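Local coordinates for uncharacterized protein (Nostoc punctiforme, PDB 2R3S) that is a putative O-methyltransferase, probably transferring a methyl group from S-adenosylmethionine to a hydroxyl of an unidentified substrate, at residues A[164-176]-A[183-196]. Sequence-based numbering, arbitrary orientation. Where two conformers were deposited one is given.
Sequences IEPLKVLDISASH and VAQHNPNAEIFGVD. With EDO (1,2-ethanediol), chain E.
The first beta-alpha-beta unit of the Rossmann-like methyltransferase domain is built here: strand 168-172, helix 178-186 and strand 191-196, with the two strands parallel and neighbouring in the central sheet. V169 and D171 each bond through both N-H and C=O to strand 191-196; V169 O takes F193 N at 2.7 Å, nearly in line with its carbonyl, and D171 O receives V195 N almost straight, at 177°. On the helix side of the sheet, I192 CD1 lies against V169 CB (3.6 Å), the two side chains running alongside each other. V169 CG1 stands anti to the backbone N (chi1 -176°), which leaves CG2 to meet V183 CG1 of the helix at 3.8 Å. P166 CG also reaches this V183 methyl. Just after the helix, N187 turns its amide back, ND2 donating to V183 O at 2.9 Å with the acceptor close to the amide plane, while OD1 packs on P166 CD. With an alanine here the amide is gone, and V183 O would probably be left with just the weak backbone bonds of the helix end, and a gap opened beside the P166 ring. On the other face, the extended K168 chain crosses the F193 ring obliquely, CE 3.8 Å from CE1, its ammonium bonding to N231 O; further along, L170 CD1 touches V195 CG2. Beyond strand 168-172 the chain turns into the loop that in this family usually borders the S-adenosylmethionine pocket. There D196 accepts S175 N on the anti side of carboxylate oxygen OD2, at 2.9 Å.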
loop_
_atom_site.group_PDB
_atom_site.type_symbol
_atom_site.label_atom_id
_atom_site.label_comp_id
_atom_site.label_asym_id
_atom_site.label_seq_id
_atom_site.Cartn_x
_atom_site.Cartn_y
_atom_site.Cartn_z
ATOM N N ILE A 164 35.815 1.311 -25.434
ATOM C CA ILE A 164 36.475 0.924 -24.187
ATOM C C ILE A 164 36.754 -0.588 -24.161
ATOM O O ILE A 164 35.958 -1.382 -24.688
ATOM C CB ILE A 164 35.618 1.302 -22.946
ATOM N N GLU A 165 37.886 -0.980 -23.566
ATOM C CA GLU A 165 38.151 -2.394 -23.267
ATOM C C GLU A 165 39.005 -2.527 -21.994
ATOM O O GLU A 165 40.226 -2.307 -22.030
ATOM C CB GLU A 165 38.823 -3.114 -24.451
ATOM C CG GLU A 165 38.711 -4.656 -24.368
ATOM C CD GLU A 165 39.953 -5.372 -24.877
ATOM O OE1 GLU A 165 40.377 -5.057 -26.007
ATOM O OE2 GLU A 165 40.504 -6.239 -24.147
ATOM N N PRO A 166 38.372 -2.917 -20.867
ATOM C CA PRO A 166 39.054 -2.843 -19.585
ATOM C C PRO A 166 39.924 -4.053 -19.295
ATOM O O PRO A 166 39.638 -5.174 -19.724
ATOM C CB PRO A 166 37.902 -2.793 -18.593
ATOM C CG PRO A 166 36.881 -3.652 -19.216
ATOM C CD PRO A 166 37.016 -3.474 -20.713
ATOM N N LEU A 167 41.006 -3.805 -18.582
ATOM C CA LEU A 167 41.787 -4.865 -18.016
ATOM C C LEU A 167 41.584 -4.871 -16.500
ATOM O O LEU A 167 41.758 -5.912 -15.871
ATOM C CB LEU A 167 43.272 -4.719 -18.422
ATOM C CG LEU A 167 43.633 -4.645 -19.933
ATOM C CD1 LEU A 167 45.136 -4.862 -20.110
ATOM C CD2 LEU A 167 42.882 -5.635 -20.821
ATOM N N LYS A 168 41.203 -3.737 -15.909
ATOM C CA LYS A 168 41.006 -3.679 -14.458
ATOM C C LYS A 168 39.733 -2.925 -14.034
ATOM O O LYS A 168 39.569 -1.740 -14.331
ATOM C CB LYS A 168 42.243 -3.086 -13.786
ATOM C CG LYS A 168 42.433 -3.528 -12.353
ATOM C CD LYS A 168 43.707 -2.995 -11.759
ATOM C CE LYS A 168 43.733 -3.238 -10.262
ATOM N NZ LYS A 168 44.947 -2.712 -9.631
ATOM N N VAL A 169 38.865 -3.620 -13.299
ATOM C CA VAL A 169 37.514 -3.156 -12.978
ATOM C C VAL A 169 37.271 -3.167 -11.462
ATOM O O VAL A 169 37.594 -4.122 -10.776
ATOM C CB VAL A 169 36.429 -4.025 -13.675
ATOM C CG1 VAL A 169 35.013 -3.461 -13.413
ATOM C CG2 VAL A 169 36.701 -4.121 -15.157
ATOM N N LEU A 170 36.745 -2.069 -10.949
ATOM C CA LEU A 170 36.331 -1.976 -9.573
ATOM C C LEU A 170 34.808 -1.899 -9.602
ATOM O O LEU A 170 34.243 -1.101 -10.376
ATOM C CB LEU A 170 36.918 -0.715 -8.922
ATOM C CG LEU A 170 36.762 -0.506 -7.422
ATOM C CD1 LEU A 170 37.495 -1.564 -6.604
ATOM C CD2 LEU A 170 37.251 0.913 -7.059
ATOM N N ASP A 171 34.159 -2.735 -8.788
ATOM C CA ASP A 171 32.695 -2.741 -8.650
ATOM C C ASP A 171 32.333 -2.380 -7.221
ATOM O O ASP A 171 32.381 -3.233 -6.350
ATOM C CB ASP A 171 32.127 -4.108 -9.036
ATOM C CG ASP A 171 30.612 -4.079 -9.311
ATOM O OD1 ASP A 171 29.968 -3.043 -9.023
ATOM O OD2 ASP A 171 30.066 -5.112 -9.794
ATOM N N ILE A 172 31.964 -1.109 -6.994
ATOM C CA ILE A 172 31.724 -0.578 -5.654
ATOM C C ILE A 172 30.260 -0.768 -5.215
ATOM O O ILE A 172 29.332 -0.330 -5.899
ATOM C CB ILE A 172 32.107 0.936 -5.558
ATOM C CG1 ILE A 172 33.603 1.129 -5.812
ATOM C CG2 ILE A 172 31.718 1.524 -4.193
ATOM C CD1 ILE A 172 34.015 2.571 -5.945
ATOM N N SER A 173 30.090 -1.347 -4.022
ATOM C CA SER A 173 28.863 -2.011 -3.567
ATOM C C SER A 173 28.417 -3.039 -4.601
ATOM O O SER A 173 27.297 -3.015 -5.099
ATOM C CB SER A 173 27.749 -1.034 -3.193
ATOM O OG SER A 173 27.347 -0.300 -4.320
ATOM N N ALA A 174 29.329 -3.962 -4.876
ATOM C CA ALA A 174 29.133 -5.056 -5.803
ATOM C C ALA A 174 27.833 -5.863 -5.558
ATOM O O ALA A 174 27.230 -6.364 -6.500
ATOM C CB ALA A 174 30.366 -5.956 -5.763
ATOM N N SER A 175 27.384 -5.965 -4.310
ATOM C CA SER A 175 26.118 -6.635 -4.015
ATOM C C SER A 175 26.147 -8.064 -4.573
ATOM O O SER A 175 27.065 -8.818 -4.264
ATOM C CB SER A 175 24.940 -5.774 -4.526
ATOM O OG SER A 175 23.697 -6.411 -4.349
ATOM N N HIS A 176 25.142 -8.448 -5.359
ATOM C CA HIS A 176 25.128 -9.708 -6.122
ATOM C C HIS A 176 26.307 -9.922 -7.076
ATOM O O HIS A 176 26.512 -11.037 -7.593
ATOM C CB HIS A 176 23.832 -9.790 -6.936
ATOM C CG HIS A 176 23.463 -8.494 -7.575
ATOM N ND1 HIS A 176 24.062 -8.045 -8.729
ATOM C CD2 HIS A 176 22.619 -7.512 -7.181
ATOM C CE1 HIS A 176 23.595 -6.849 -9.029
ATOM N NE2 HIS A 176 22.728 -6.496 -8.096
ATOM N N VAL A 183 30.888 -7.640 -17.013
ATOM C CA VAL A 183 32.086 -7.077 -17.642
ATOM C C VAL A 183 33.081 -8.235 -17.865
ATOM O O VAL A 183 33.568 -8.424 -18.962
ATOM C CB VAL A 183 32.688 -5.902 -16.822
ATOM C CG1 VAL A 183 33.997 -5.450 -17.403
ATOM C CG2 VAL A 183 31.694 -4.732 -16.775
ATOM N N ALA A 184 33.308 -9.060 -16.846
ATOM C CA ALA A 184 34.224 -10.205 -16.969
ATOM C C ALA A 184 33.764 -11.171 -18.034
ATOM O O ALA A 184 34.581 -11.650 -18.815
ATOM C CB ALA A 184 34.397 -10.934 -15.610
ATOM N N GLN A 185 32.455 -11.435 -18.113
ATOM C CA GLN A 185 31.901 -12.365 -19.109
ATOM C C GLN A 185 32.212 -11.925 -20.539
ATOM O O GLN A 185 32.463 -12.749 -21.405
ATOM C CB GLN A 185 30.379 -12.510 -18.930
ATOM C CG GLN A 185 29.616 -13.046 -20.156
ATOM C CD GLN A 185 28.109 -12.865 -20.057
ATOM O OE1 GLN A 185 27.565 -12.658 -18.977
ATOM N NE2 GLN A 185 27.430 -12.948 -21.194
ATOM N N HIS A 186 32.172 -10.614 -20.793
ATOM C CA HIS A 186 32.371 -10.082 -22.163
ATOM C C HIS A 186 33.793 -9.636 -22.472
ATOM O O HIS A 186 34.095 -9.303 -23.608
ATOM C CB HIS A 186 31.389 -8.945 -22.433
ATOM C CG HIS A 186 29.964 -9.390 -22.399
ATOM N ND1 HIS A 186 29.457 -10.314 -23.289
ATOM C CD2 HIS A 186 28.957 -9.099 -21.544
ATOM C CE1 HIS A 186 28.190 -10.545 -23.002
ATOM N NE2 HIS A 186 27.864 -9.824 -21.944
ATOM N N ASN A 187 34.650 -9.632 -21.457
ATOM C CA ASN A 187 36.031 -9.214 -21.586
ATOM C C ASN A 187 36.947 -10.232 -20.892
ATOM O O ASN A 187 37.224 -10.099 -19.701
ATOM C CB ASN A 187 36.213 -7.821 -20.970
ATOM C CG ASN A 187 35.336 -6.760 -21.637
ATOM O OD1 ASN A 187 35.700 -6.210 -22.681
ATOM N ND2 ASN A 187 34.180 -6.456 -21.025
ATOM N N PRO A 188 37.420 -11.254 -21.636
ATOM C CA PRO A 188 38.290 -12.335 -21.138
ATOM C C PRO A 188 39.576 -11.925 -20.409
ATOM O O PRO A 188 40.103 -12.701 -19.615
ATOM C CB PRO A 188 38.641 -13.105 -22.408
ATOM C CG PRO A 188 37.482 -12.883 -23.292
ATOM C CD PRO A 188 37.100 -11.454 -23.060
ATOM N N ASN A 189 40.072 -10.721 -20.655
ATOM C CA ASN A 189 41.270 -10.238 -19.968
ATOM C C ASN A 189 40.968 -9.275 -18.821
ATOM O O ASN A 189 41.886 -8.683 -18.252
ATOM C CB ASN A 189 42.199 -9.565 -20.973
ATOM C CG ASN A 189 42.476 -10.436 -22.168
ATOM O OD1 ASN A 189 42.915 -11.577 -22.021
ATOM N ND2 ASN A 189 42.200 -9.915 -23.360
ATOM N N ALA A 190 39.694 -9.112 -18.471
ATOM C CA ALA A 190 39.331 -8.203 -17.404
ATOM C C ALA A 190 39.533 -8.906 -16.070
ATOM O O ALA A 190 39.204 -10.082 -15.923
ATOM C CB ALA A 190 37.890 -7.745 -17.569
ATOM N N GLU A 191 40.092 -8.183 -15.107
ATOM C CA GLU A 191 40.146 -8.622 -13.726
ATOM C C GLU A 191 39.220 -7.713 -12.933
ATOM O O GLU A 191 39.324 -6.485 -13.044
ATOM C CB GLU A 191 41.573 -8.524 -13.171
ATOM C CG GLU A 191 42.595 -9.445 -13.872
ATOM C CD GLU A 191 42.488 -10.901 -13.453
ATOM O OE1 GLU A 191 42.067 -11.175 -12.307
ATOM O OE2 GLU A 191 42.832 -11.774 -14.282
ATOM N N ILE A 192 38.347 -8.318 -12.122
ATOM C CA ILE A 192 37.290 -7.614 -11.400
ATOM C C ILE A 192 37.562 -7.578 -9.911
ATOM O O ILE A 192 37.893 -8.592 -9.291
ATOM C CB ILE A 192 35.899 -8.276 -11.593
ATOM C CG1 ILE A 192 35.642 -8.645 -13.060
ATOM C CG2 ILE A 192 34.828 -7.369 -11.064
ATOM C CD1 ILE A 192 35.741 -7.501 -14.069
ATOM N N PHE A 193 37.432 -6.399 -9.333
ATOM C CA PHE A 193 37.554 -6.236 -7.905
ATOM C C PHE A 193 36.234 -5.714 -7.358
ATOM O O PHE A 193 35.776 -4.615 -7.728
ATOM C CB PHE A 193 38.713 -5.292 -7.567
ATOM C CG PHE A 193 40.041 -5.838 -7.957
ATOM C CD1 PHE A 193 40.428 -5.841 -9.284
ATOM C CD2 PHE A 193 40.888 -6.367 -7.010
ATOM C CE1 PHE A 193 41.648 -6.369 -9.674
ATOM C CE2 PHE A 193 42.101 -6.878 -7.379
ATOM C CZ PHE A 193 42.486 -6.877 -8.728
ATOM N N GLY A 194 35.631 -6.503 -6.478
ATOM C CA GLY A 194 34.369 -6.154 -5.859
ATOM C C GLY A 194 34.540 -5.655 -4.463
ATOM O O GLY A 194 35.204 -6.291 -3.650
ATOM N N VAL A 195 33.906 -4.526 -4.166
ATOM C CA VAL A 195 33.934 -3.953 -2.831
ATOM C C VAL A 195 32.561 -4.027 -2.223
ATOM O O VAL A 195 31.615 -3.469 -2.773
ATOM C CB VAL A 195 34.379 -2.453 -2.873
ATOM C CG1 VAL A 195 34.382 -1.845 -1.479
ATOM C CG2 VAL A 195 35.760 -2.308 -3.513
ATOM N N ASP A 196 32.430 -4.710 -1.096
ATOM C CA ASP A 196 31.188 -4.664 -0.304
ATOM C C ASP A 196 31.476 -5.204 1.087
ATOM O O ASP A 196 32.615 -5.562 1.392
ATOM C CB ASP A 196 30.064 -5.483 -0.968
ATOM C CG ASP A 196 28.679 -4.858 -0.778
ATOM O OD1 ASP A 196 28.341 -4.477 0.365
ATOM O OD2 ASP A 196 27.914 -4.768 -1.766
HETATM C C1 EDO E . 24.010 -2.348 -5.378
HETATM O O1 EDO E . 25.311 -1.680 -5.189
HETATM C C2 EDO E . 23.258 -2.787 -4.109
HETATM O O2 EDO E . 22.401 -1.810 -3.493
HETATM O O HOH W 1 39.251 -8.527 -22.436
#